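Nuclear fusion protein BIK1 (Saccharomyces cerevisiae, PDB 6FC6) binds microtubules and kinesin and is required for nuclear fusion, chromosome disjunction and nuclear segregation in mitosis, this part being its CAP-Gly domain with a bound Bim1 peptide. Local coordinates at residues 30-35 against 52-57; 46-51 against 66-71; 36-41 against 70-75; 7-12 against 77-82. All blocks are in the same frame, centred on the assembly; numbering follows the deposited sequence.

Contact 1 (30-35 against 52-57); sequences VDTKAG and SFMGKK
F53 carries its ring anti to the backbone N (chi1 -180°), which sends it across to the turn at 30-33, and V30 holds CG1 anti to its own N (chi1 177°), so that this methyl meets ring atom CD2 of F53 at 3.7 Å. The outer rim of the ring is met by oxygens: T32 OG1 lies in the ring plane 3.6 Å from F53 CE2, and D31 O comes to 3.3 Å from the same carbon. T32 OG1 is itself fixed by a bond of 2.8 Å to D31 O, made on a lone pair. The bent chain of K33 brings CE to 3.6 Å from F53 CZ. Beyond the ring, T32 CG2 and M54 CE meet tip to tip at 3.3 Å, closer than usual van der Waals contact. Farther out, D31 OD2 and K56 NZ form a long salt bridge of 3.9 Å. The contact joins a type II turn, V30 to K33, to the type I' turn F53 to K56 of the hairpin 52-57. An aromatic side chain of the bound peptide packs on V30, meets the F53 ring and forms a cation-pi pair with K33, while F69 of strand 67-71 lies against V30 and F53.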
loop_
_atom_site.group_PDB
_atom_site.type_symbol
_atom_site.label_atom_id
_atom_site.label_comp_id
_atom_site.label_asym_id
_atom_site.label_seq_id
_atom_site.Cartn_x
_atom_site.Cartn_y
_atom_site.Cartn_z
ATOM N N VAL A 30 8.080 2.847 6.614
ATOM C CA VAL A 30 7.272 3.947 7.104
ATOM C C VAL A 30 7.886 4.403 8.385
ATOM O O VAL A 30 8.075 3.582 9.289
ATOM C CB VAL A 30 5.791 3.543 7.287
ATOM C CG1 VAL A 30 5.007 4.706 7.871
ATOM C CG2 VAL A 30 5.215 3.136 5.920
ATOM N N ASP A 31 8.148 5.708 8.489
ATOM C CA ASP A 31 8.769 6.282 9.707
ATOM C C ASP A 31 8.037 5.869 10.949
ATOM O O ASP A 31 6.812 5.909 11.039
ATOM C CB ASP A 31 8.976 7.806 9.574
ATOM C CG ASP A 31 9.922 8.192 8.351
ATOM O OD1 ASP A 31 10.589 7.309 7.726
ATOM O OD2 ASP A 31 10.009 9.399 7.975
ATOM N N THR A 32 8.821 5.369 11.922
ATOM C CA THR A 32 8.316 4.888 13.239
ATOM C C THR A 32 7.627 3.519 13.300
ATOM O O THR A 32 7.117 3.114 14.360
ATOM C CB THR A 32 7.427 5.911 13.984
ATOM O OG1 THR A 32 6.018 5.687 13.719
ATOM C CG2 THR A 32 7.892 7.354 13.667
ATOM N N LYS A 33 7.630 2.791 12.184
ATOM C CA LYS A 33 7.001 1.473 12.110
ATOM C C LYS A 33 8.072 0.492 11.739
ATOM O O LYS A 33 9.100 0.855 11.158
ATOM C CB LYS A 33 5.925 1.446 11.032
ATOM C CG LYS A 33 4.880 2.547 11.173
ATOM C CD LYS A 33 3.899 2.172 12.252
ATOM C CE LYS A 33 2.664 3.068 12.231
ATOM N NZ LYS A 33 1.544 2.687 13.156
ATOM N N ALA A 34 7.830 -0.771 12.047
ATOM C CA ALA A 34 8.864 -1.829 11.771
ATOM C C ALA A 34 8.568 -2.513 10.466
ATOM O O ALA A 34 7.418 -2.885 10.226
ATOM C CB ALA A 34 8.861 -2.872 12.865
ATOM N N GLY A 35 9.568 -2.685 9.619
ATOM C CA GLY A 35 9.389 -3.541 8.414
ATOM C C GLY A 35 8.983 -2.761 7.185
ATOM O O GLY A 35 8.934 -1.540 7.197
ATOM N N SER A 52 -0.567 9.965 3.635
ATOM C CA SER A 52 0.441 10.568 4.432
ATOM C C SER A 52 0.481 9.932 5.833
ATOM O O SER A 52 -0.473 9.303 6.236
ATOM C CB SER A 52 0.192 12.068 4.518
ATOM O OG SER A 52 -0.775 12.314 5.525
ATOM N N PHE A 53 1.611 10.033 6.525
ATOM C CA PHE A 53 1.722 9.498 7.889
ATOM C C PHE A 53 2.711 10.424 8.562
ATOM O O PHE A 53 3.774 10.703 8.023
ATOM C CB PHE A 53 2.221 8.046 7.934
ATOM C CG PHE A 53 2.328 7.486 9.320
ATOM C CD1 PHE A 53 1.203 7.139 10.021
ATOM C CD2 PHE A 53 3.565 7.357 9.933
ATOM C CE1 PHE A 53 1.283 6.717 11.339
ATOM C CE2 PHE A 53 3.660 6.893 11.229
ATOM C CZ PHE A 53 2.517 6.603 11.938
ATOM N N MET A 54 2.353 10.870 9.757
ATOM C CA MET A 54 3.192 11.824 10.547
ATOM C C MET A 54 3.591 13.049 9.800
ATOM O O MET A 54 4.720 13.473 9.883
ATOM C CB MET A 54 4.459 11.145 11.056
ATOM C CG MET A 54 4.248 10.403 12.347
ATOM S SD MET A 54 5.663 10.624 13.404
ATOM C CE MET A 54 7.047 10.266 12.325
ATOM N N GLY A 55 2.691 13.597 9.011
ATOM C CA GLY A 55 3.024 14.767 8.248
ATOM C C GLY A 55 3.835 14.561 6.988
ATOM O O GLY A 55 4.007 15.545 6.255
ATOM N N LYS A 56 4.286 13.335 6.687
ATOM C CA LYS A 56 4.952 13.091 5.413
ATOM C C LYS A 56 4.060 12.406 4.387
ATOM O O LYS A 56 3.369 11.473 4.713
ATOM C CB LYS A 56 6.110 12.218 5.700
ATOM C CG LYS A 56 6.962 11.870 4.500
ATOM C CD LYS A 56 8.058 10.851 4.876
ATOM C CE LYS A 56 9.174 10.824 3.826
ATOM N NZ LYS A 56 10.058 9.644 4.045
ATOM N N LYS A 57 4.137 12.854 3.137
ATOM C CA LYS A 57 3.392 12.215 2.052
ATOM C C LYS A 57 4.146 11.011 1.535
ATOM O O LYS A 57 5.309 11.166 1.117
ATOM C CB LYS A 57 3.200 13.189 0.915
ATOM C CG LYS A 57 2.411 14.398 1.325
ATOM C CD LYS A 57 1.580 14.985 0.206
ATOM C CE LYS A 57 2.405 15.764 -0.759
ATOM N NZ LYS A 57 1.428 16.391 -1.715
#

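Contact 2 (46-51 against 66-71); sequences IGKNDG and SGLFIQ
The loop 46-51 pairs antiparallel with the start of strand 67-71 through a single hydrogen-bonded bridge, N49 with G67, in which G67 N donates to N49 O at 2.7 Å. G67 O takes two donors in return: K48 N at 2.8 Å, nearly along the C=O axis, and N49 N at 3.0 Å, tilted 32° from the carbonyl plane. With K48 and N49 both facing G67, this is a classic beta bulge. The N49 side chain rises between its own N and carbonyl carbon (chi1 65°) and turns its amide over the G67 peptide. Its OD1 accepts from G51 N at 2.7 Å, closing an Asx turn, while ND2 comes to 3.4 Å from F69 CD2, the amide and ring planes 44° apart. A side chain on G67 would run into N49 OD1, and one on G47 into G67 O. Residues 47-51 spell GKNDG, the signature motif of CAP-Gly domains, and lie at the groove that holds the peptide: N49 ND2 and K48 NZ of the motif both hydrogen-bond to the peptide backbone, and F69 meets that backbone with its ring. Were N49 an alanine, G51 N would probably lose its acceptor and the peptide backbone one of its donors, and the turn would be held less firmly. K48 reaches its peptide partner with an extended chain, whose CG rests on L68 CD1 at 3.7 Å. On the strand's other flank, L68 makes a backbone hydrogen bond to V40 of strand 37-41, and S66 OG bonds D41.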
loop_
_atom_site.group_PDB
_atom_site.type_symbol
_atom_site.label_atom_id
_atom_site.label_comp_id
_atom_site.label_asym_id
_atom_site.label_seq_id
_atom_site.Cartn_x
_atom_site.Cartn_y
_atom_site.Cartn_z
ATOM N N ILE A 46 -12.514 2.920 2.832
ATOM C CA ILE A 46 -12.375 1.734 3.672
ATOM C C ILE A 46 -10.924 1.523 4.114
ATOM O O ILE A 46 -10.587 0.481 4.712
ATOM C CB ILE A 46 -12.904 0.485 2.965
ATOM C CG1 ILE A 46 -12.272 0.330 1.576
ATOM C CG2 ILE A 46 -14.438 0.629 2.809
ATOM C CD1 ILE A 46 -12.460 -1.029 0.964
ATOM N N GLY A 47 -10.086 2.507 3.848
ATOM C CA GLY A 47 -8.720 2.554 4.370
ATOM C C GLY A 47 -8.638 3.373 5.622
ATOM O O GLY A 47 -9.593 3.499 6.324
ATOM N N LYS A 48 -7.489 3.924 5.922
ATOM C CA LYS A 48 -7.233 4.653 7.143
ATOM C C LYS A 48 -6.644 6.012 6.965
ATOM O O LYS A 48 -6.539 6.734 7.954
ATOM C CB LYS A 48 -6.278 3.831 8.043
ATOM C CG LYS A 48 -6.988 2.616 8.589
ATOM C CD LYS A 48 -6.176 1.863 9.619
ATOM C CE LYS A 48 -6.990 0.702 10.217
ATOM N NZ LYS A 48 -6.058 -0.058 11.114
ATOM N N ASN A 49 -6.187 6.386 5.755
ATOM C CA ASN A 49 -5.426 7.613 5.605
ATOM C C ASN A 49 -5.508 8.144 4.204
ATOM O O ASN A 49 -6.066 7.514 3.317
ATOM C CB ASN A 49 -3.913 7.343 6.015
ATOM C CG ASN A 49 -3.221 6.353 5.072
ATOM O OD1 ASN A 49 -3.211 6.531 3.840
ATOM N ND2 ASN A 49 -2.718 5.273 5.630
ATOM N N ASP A 50 -4.926 9.333 4.015
ATOM C CA ASP A 50 -4.854 10.009 2.728
ATOM C C ASP A 50 -3.484 9.877 2.072
ATOM O O ASP A 50 -3.091 10.704 1.244
ATOM C CB ASP A 50 -5.157 11.505 2.930
ATOM C CG ASP A 50 -4.073 12.217 3.769
ATOM O OD1 ASP A 50 -3.219 11.558 4.452
ATOM O OD2 ASP A 50 -4.088 13.447 3.792
ATOM N N GLY A 51 -2.732 8.829 2.414
ATOM C CA GLY A 51 -1.478 8.585 1.833
ATOM C C GLY A 51 -0.293 9.247 2.545
ATOM O O GLY A 51 0.860 9.097 2.108
ATOM N N SER A 66 -8.984 6.602 1.697
ATOM C CA SER A 66 -8.849 5.435 0.861
ATOM C C SER A 66 -7.465 4.825 0.885
ATOM O O SER A 66 -7.235 3.792 0.259
ATOM C CB SER A 66 -9.259 5.727 -0.595
ATOM O OG SER A 66 -8.405 6.661 -1.207
ATOM N N GLY A 67 -6.544 5.460 1.586
ATOM C CA GLY A 67 -5.188 4.925 1.628
ATOM C C GLY A 67 -4.986 3.998 2.802
ATOM O O GLY A 67 -5.630 4.164 3.852
ATOM N N LEU A 68 -4.136 2.987 2.607
ATOM C CA LEU A 68 -3.823 2.034 3.699
ATOM C C LEU A 68 -2.385 1.494 3.572
ATOM O O LEU A 68 -1.923 1.219 2.450
ATOM C CB LEU A 68 -4.783 0.870 3.610
ATOM C CG LEU A 68 -4.745 -0.162 4.730
ATOM C CD1 LEU A 68 -5.282 0.483 6.032
ATOM C CD2 LEU A 68 -5.564 -1.377 4.344
ATOM N N PHE A 69 -1.670 1.430 4.689
ATOM C CA PHE A 69 -0.356 0.813 4.754
ATOM C C PHE A 69 -0.562 -0.616 5.203
ATOM O O PHE A 69 -1.131 -0.810 6.259
ATOM C CB PHE A 69 0.602 1.501 5.709
ATOM C CG PHE A 69 1.023 2.844 5.241
ATOM C CD1 PHE A 69 1.966 2.969 4.206
ATOM C CD2 PHE A 69 0.483 4.007 5.789
ATOM C CE1 PHE A 69 2.354 4.204 3.728
ATOM C CE2 PHE A 69 0.860 5.250 5.294
ATOM C CZ PHE A 69 1.816 5.353 4.262
ATOM N N ILE A 70 -0.081 -1.599 4.444
ATOM C CA ILE A 70 -0.204 -3.011 4.795
ATOM C C ILE A 70 1.192 -3.599 4.868
ATOM O O ILE A 70 1.995 -3.310 4.003
ATOM C CB ILE A 70 -0.955 -3.784 3.744
ATOM C CG1 ILE A 70 -2.331 -3.153 3.512
ATOM C CG2 ILE A 70 -1.123 -5.267 4.210
ATOM C CD1 ILE A 70 -3.076 -3.722 2.308
ATOM N N GLN A 71 1.457 -4.447 5.844
ATOM C CA GLN A 71 2.794 -5.082 5.953
ATOM C C GLN A 71 3.065 -5.830 4.686
ATOM O O GLN A 71 2.193 -6.564 4.184
ATOM C CB GLN A 71 2.823 -6.055 7.100
ATOM C CG GLN A 71 2.687 -5.392 8.455
ATOM C CD GLN A 71 2.864 -6.427 9.565
ATOM O OE1 GLN A 71 2.561 -7.602 9.386
ATOM N NE2 GLN A 71 3.356 -5.993 10.702
#

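Contact 3 (36-41 against 70-75); sequences MFAGVD and IQLQKV
I70 O receives A38 N at 2.8 Å, nearly straight at 165°, and also lies 3.3 Å from F37 CA in a CA-H...O contact. The reciprocal bond, I70 N to A38 O, is likewise 2.8 Å and lies in the carbonyl plane. Two residues along, M36 O accepts L72 N at 2.9 Å from above its carbonyl plane, where strand 67-71 gives way to the weakly bonded first turn of helix 72-81. Strands 37-41 and 67-71 are antiparallel neighbours in the sheet of this CAP-Gly domain, with A38 and I70 on a common face. There the A38 methyl packs on V75 CG2 at 3.8 Å, and V40 CG2 touches I70 CD1 at 4.1 Å, so the helix start and the strands share one apolar layer, to which I16 of strand 13-16 and L24 of strand 20-28 also contribute. L72, its CG anti to the backbone N (chi1 177°), brings CD2 to 3.8 Å from M36 CB. F37 leans away from this layer, and the aliphatic CG of Q71 touches its ring atom CE2 at 3.9 Å. An aromatic side chain of the bound peptide meets the F37 ring edge-to-face. Beside the M36 end, a water accepts from M36 N and donates to Q73 OE1.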
loop_
_atom_site.group_PDB
_atom_site.type_symbol
_atom_site.label_atom_id
_atom_site.label_comp_id
_atom_site.label_asym_id
_atom_site.label_seq_id
_atom_site.Cartn_x
_atom_site.Cartn_y
_atom_site.Cartn_z
ATOM N N MET A 36 8.709 -3.482 6.097
ATOM C CA MET A 36 8.390 -2.890 4.845
ATOM C C MET A 36 6.884 -2.910 4.692
ATOM O O MET A 36 6.221 -3.739 5.238
ATOM C CB MET A 36 9.076 -3.625 3.670
ATOM C CG MET A 36 10.615 -3.581 3.698
ATOM S SD MET A 36 11.185 -1.883 3.586
ATOM C CE MET A 36 12.984 -1.862 3.592
ATOM N N PHE A 37 6.362 -1.949 3.943
ATOM C CA PHE A 37 4.924 -1.759 3.789
ATOM C C PHE A 37 4.556 -1.555 2.336
ATOM O O PHE A 37 5.301 -0.995 1.555
ATOM C CB PHE A 37 4.403 -0.583 4.602
ATOM C CG PHE A 37 4.436 -0.826 6.079
ATOM C CD1 PHE A 37 5.606 -0.605 6.783
ATOM C CD2 PHE A 37 3.354 -1.338 6.740
ATOM C CE1 PHE A 37 5.628 -0.897 8.163
ATOM C CE2 PHE A 37 3.378 -1.614 8.089
ATOM C CZ PHE A 37 4.547 -1.432 8.780
ATOM N N ALA A 38 3.347 -1.992 1.988
ATOM C CA ALA A 38 2.756 -1.596 0.722
ATOM C C ALA A 38 1.765 -0.501 1.063
ATOM O O ALA A 38 0.937 -0.688 1.947
ATOM C CB ALA A 38 2.042 -2.766 0.120
ATOM N N GLY A 39 1.821 0.613 0.369
ATOM C CA GLY A 39 0.818 1.635 0.455
ATOM C C GLY A 39 -0.110 1.427 -0.727
ATOM O O GLY A 39 0.337 1.413 -1.892
ATOM N N VAL A 40 -1.395 1.259 -0.423
ATOM C CA VAL A 40 -2.392 1.040 -1.446
ATOM C C VAL A 40 -3.522 2.038 -1.376
ATOM O O VAL A 40 -3.858 2.526 -0.325
ATOM C CB VAL A 40 -2.986 -0.391 -1.401
ATOM C CG1 VAL A 40 -1.938 -1.466 -1.380
ATOM C CG2 VAL A 40 -3.859 -0.595 -0.196
ATOM N N ASP A 41 -4.140 2.312 -2.506
ATOM C CA ASP A 41 -5.279 3.157 -2.528
ATOM C C ASP A 41 -6.495 2.207 -2.792
ATOM O O ASP A 41 -6.578 1.581 -3.858
ATOM C CB ASP A 41 -5.157 4.147 -3.650
ATOM C CG ASP A 41 -6.328 5.172 -3.660
ATOM O OD1 ASP A 41 -7.332 4.925 -3.000
ATOM O OD2 ASP A 41 -6.224 6.239 -4.339
ATOM N N ILE A 70 -0.081 -1.599 4.444
ATOM C CA ILE A 70 -0.204 -3.011 4.795
ATOM C C ILE A 70 1.192 -3.599 4.868
ATOM O O ILE A 70 1.995 -3.310 4.003
ATOM C CB ILE A 70 -0.955 -3.784 3.744
ATOM C CG1 ILE A 70 -2.331 -3.153 3.512
ATOM C CG2 ILE A 70 -1.123 -5.267 4.210
ATOM C CD1 ILE A 70 -3.076 -3.722 2.308
ATOM N N GLN A 71 1.457 -4.447 5.844
ATOM C CA GLN A 71 2.794 -5.082 5.953
ATOM C C GLN A 71 3.065 -5.830 4.686
ATOM O O GLN A 71 2.193 -6.564 4.184
ATOM C CB GLN A 71 2.823 -6.055 7.100
ATOM C CG GLN A 71 2.687 -5.392 8.455
ATOM C CD GLN A 71 2.864 -6.427 9.565
ATOM O OE1 GLN A 71 2.561 -7.602 9.386
ATOM N NE2 GLN A 71 3.356 -5.993 10.702
ATOM N N LEU A 72 4.189 -5.526 4.076
ATOM C CA LEU A 72 4.505 -6.043 2.764
ATOM C C LEU A 72 4.389 -7.576 2.663
ATOM O O LEU A 72 3.960 -8.098 1.632
ATOM C CB LEU A 72 5.867 -5.574 2.335
ATOM C CG LEU A 72 6.375 -6.100 0.999
ATOM C CD1 LEU A 72 5.486 -5.620 -0.149
ATOM C CD2 LEU A 72 7.820 -5.679 0.787
ATOM N N GLN A 73 4.782 -8.285 3.702
ATOM C CA GLN A 73 4.748 -9.755 3.659
ATOM C C GLN A 73 3.360 -10.296 3.439
ATOM O O GLN A 73 3.189 -11.382 2.846
ATOM C CB GLN A 73 5.410 -10.380 4.891
ATOM C CG GLN A 73 4.909 -9.848 6.222
ATOM C CD GLN A 73 5.700 -8.624 6.710
ATOM O OE1 GLN A 73 6.309 -7.842 5.935
ATOM N NE2 GLN A 73 5.706 -8.457 8.022
ATOM N N LYS A 74 2.336 -9.553 3.893
ATOM C CA LYS A 74 0.959 -9.981 3.707
ATOM C C LYS A 74 0.476 -9.917 2.297
ATOM O O LYS A 74 -0.441 -10.600 1.910
ATOM C CB LYS A 74 0.014 -9.149 4.588
ATOM C CG LYS A 74 0.265 -9.354 6.073
ATOM C CD LYS A 74 -0.640 -8.445 6.849
ATOM C CE LYS A 74 -0.298 -8.448 8.329
ATOM N NZ LYS A 74 -1.070 -7.394 9.070
ATOM N N VAL A 75 1.072 -9.068 1.472
ATOM C CA VAL A 75 0.611 -8.911 0.088
ATOM C C VAL A 75 1.678 -9.181 -0.962
ATOM O O VAL A 75 1.422 -9.001 -2.131
ATOM C CB VAL A 75 -0.043 -7.519 -0.132
ATOM C CG1 VAL A 75 -1.325 -7.430 0.671
ATOM C CG2 VAL A 75 0.921 -6.401 0.251
HETATM O O HOH W 1 8.723 -6.330 6.287
#

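Contact 4 (7-12 against 77-82); sequences QRKIGC and SLIEKA
K9 NZ donates to two backbone carbonyls at the end of helix 72-81: A82 O at 2.6 Å, tilted 21° from its carbonyl plane, and I79 O at 3.0 Å, in the plane on a lone pair. E80 O also lies 2.8 Å from K9 NZ. Two waters accept from the same ammonium and donate to the E80 carboxylate, one to OE1, the other to OE2, while K9 NZ itself stays 4.7 Å from E80 OE1. A positive charge among helix C-terminal carbonyls is likely to be favoured by the helix dipole. The lysine chain gets there by bending at chi2 (-72°) and at chi4 (75°). A methionine in its place would probably leave the I79 and A82 carbonyls without this donor and break both water links to E80. K9 CB packs on I79 CG2 at 3.7 Å, the two chains running alongside with opposite headings. Farther along, C12 SG meets CB of A82 at 3.4 Å. The loop between helix 4-7 and strand 13-16 is thereby joined to the last turn of helix 72-81, with I79 and I10 both resting on L24 of strand 20-28 and E80 salt-bridged to R5.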
loop_
_atom_site.group_PDB
_atom_site.type_symbol
_atom_site.label_atom_id
_atom_site.label_comp_id
_atom_site.label_asym_id
_atom_site.label_seq_id
_atom_site.Cartn_x
_atom_site.Cartn_y
_atom_site.Cartn_z
ATOM N N GLN A 7 8.496 -2.770 -6.255
ATOM C CA GLN A 7 8.509 -1.382 -6.786
ATOM C C GLN A 7 8.201 -1.272 -8.252
ATOM O O GLN A 7 7.518 -0.332 -8.687
ATOM C CB GLN A 7 9.799 -0.667 -6.419
ATOM C CG GLN A 7 9.687 -0.210 -4.989
ATOM C CD GLN A 7 10.990 0.225 -4.410
ATOM O OE1 GLN A 7 12.005 0.130 -5.060
ATOM N NE2 GLN A 7 10.969 0.683 -3.151
ATOM N N ARG A 8 8.592 -2.283 -9.002
ATOM C CA ARG A 8 8.258 -2.327 -10.422
ATOM C C ARG A 8 6.803 -2.488 -10.700
ATOM O O ARG A 8 6.398 -2.334 -11.823
ATOM C CB ARG A 8 9.018 -3.485 -11.138
ATOM C CG ARG A 8 10.514 -3.212 -11.271
ATOM C CD ARG A 8 11.179 -4.221 -12.232
ATOM N NE ARG A 8 11.421 -5.530 -11.595
ATOM C CZ ARG A 8 12.523 -5.849 -10.888
ATOM N NH1 ARG A 8 12.654 -7.055 -10.381
ATOM N NH2 ARG A 8 13.506 -4.979 -10.675
ATOM N N LYS A 9 6.011 -2.862 -9.702
ATOM C CA LYS A 9 4.594 -3.077 -9.901
ATOM C C LYS A 9 3.732 -1.935 -9.399
ATOM O O LYS A 9 2.494 -2.076 -9.385
ATOM C CB LYS A 9 4.186 -4.374 -9.182
ATOM C CG LYS A 9 4.877 -5.632 -9.703
ATOM C CD LYS A 9 4.339 -6.011 -11.055
ATOM C CE LYS A 9 4.926 -7.331 -11.504
ATOM N NZ LYS A 9 4.334 -8.497 -10.799
ATOM N N ILE A 10 4.353 -0.818 -8.983
ATOM C CA ILE A 10 3.602 0.344 -8.569
ATOM C C ILE A 10 2.683 0.810 -9.682
ATOM O O ILE A 10 3.104 1.007 -10.812
ATOM C CB ILE A 10 4.519 1.447 -7.984
ATOM C CG1 ILE A 10 4.820 1.078 -6.528
ATOM C CG2 ILE A 10 3.858 2.812 -8.081
ATOM C CD1 ILE A 10 5.950 1.767 -5.931
ATOM N N GLY A 11 1.423 1.030 -9.347
ATOM C CA GLY A 11 0.390 1.377 -10.358
ATOM C C GLY A 11 -0.501 0.191 -10.727
ATOM O O GLY A 11 -1.592 0.385 -11.200
ATOM N N CYS A 12 -0.079 -1.025 -10.426
ATOM C CA CYS A 12 -0.940 -2.183 -10.567
ATOM C C CYS A 12 -2.015 -2.315 -9.518
ATOM O O CYS A 12 -1.954 -1.702 -8.487
ATOM C CB CYS A 12 -0.141 -3.504 -10.584
ATOM S SG CYS A 12 0.316 -4.155 -8.917
ATOM N N SER A 77 2.989 -11.899 -2.366
ATOM C CA SER A 77 2.639 -12.811 -3.463
ATOM C C SER A 77 1.566 -12.229 -4.379
ATOM O O SER A 77 1.635 -12.393 -5.622
ATOM C CB SER A 77 2.236 -14.212 -2.964
ATOM O OG SER A 77 1.199 -14.092 -2.029
ATOM N N LEU A 78 0.621 -11.470 -3.813
ATOM C CA LEU A 78 -0.394 -10.811 -4.648
ATOM C C LEU A 78 0.237 -9.829 -5.584
ATOM O O LEU A 78 -0.138 -9.759 -6.745
ATOM C CB LEU A 78 -1.445 -10.126 -3.798
ATOM C CG LEU A 78 -2.169 -11.077 -2.841
ATOM C CD1 LEU A 78 -2.998 -10.340 -1.800
ATOM C CD2 LEU A 78 -3.040 -12.028 -3.626
ATOM N N ILE A 79 1.264 -9.100 -5.116
ATOM C CA ILE A 79 1.894 -8.111 -5.963
ATOM C C ILE A 79 2.719 -8.789 -7.075
ATOM O O ILE A 79 2.737 -8.344 -8.228
ATOM C CB ILE A 79 2.813 -7.174 -5.130
ATOM C CG1 ILE A 79 2.001 -6.399 -4.120
ATOM C CG2 ILE A 79 3.565 -6.232 -6.057
ATOM C CD1 ILE A 79 2.847 -5.570 -3.157
ATOM N N GLU A 80 3.387 -9.867 -6.718
ATOM C CA GLU A 80 4.141 -10.659 -7.697
ATOM C C GLU A 80 3.245 -11.177 -8.829
ATOM O O GLU A 80 3.608 -11.065 -9.971
ATOM C CB GLU A 80 4.825 -11.860 -7.031
ATOM C CG GLU A 80 5.713 -12.644 -8.012
ATOM C CD GLU A 80 6.858 -11.817 -8.596
ATOM O OE1 GLU A 80 7.289 -10.796 -7.992
ATOM O OE2 GLU A 80 7.330 -12.189 -9.679
ATOM N N LYS A 81 2.084 -11.692 -8.489
ATOM C CA LYS A 81 1.121 -12.164 -9.495
ATOM C C LYS A 81 0.508 -11.047 -10.332
ATOM O O LYS A 81 0.098 -11.296 -11.448
ATOM C CB LYS A 81 0.008 -12.991 -8.825
ATOM N N ALA A 82 0.437 -9.825 -9.810
ATOM C CA ALA A 82 -0.137 -8.707 -10.565
ATOM C C ALA A 82 0.712 -8.426 -11.815
ATOM O O ALA A 82 1.939 -8.657 -11.833
ATOM C CB ALA A 82 -0.195 -7.452 -9.699
HETATM O O HOH W 2 6.319 -8.111 -8.610
HETATM O O HOH W 3 6.237 -10.715 -11.806
#

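Overall arrangement
Along the chain, contact 4 joins the two ends of the folded domain and encloses the other three, whose segments lie between 30 and 75. Contacts 2 and 3 share I70 and Q71, their centres about 10 Å apart, so strand 67-71 pairs with the bulged loop at one end and with strand 37-41. Contact 1, centred about 12 Å from contact 2, meets it where V30 and F53 pack on F69, and V30 also touches F37 of contact 3. Together these three line the peptide-binding surface. Contact 4, about 21 Å from contact 1 between centres, lies on the opposite side of the chain's centre from contacts 1 and 2, tied to contact 3 through helix 72-81, where L72 packs on I79.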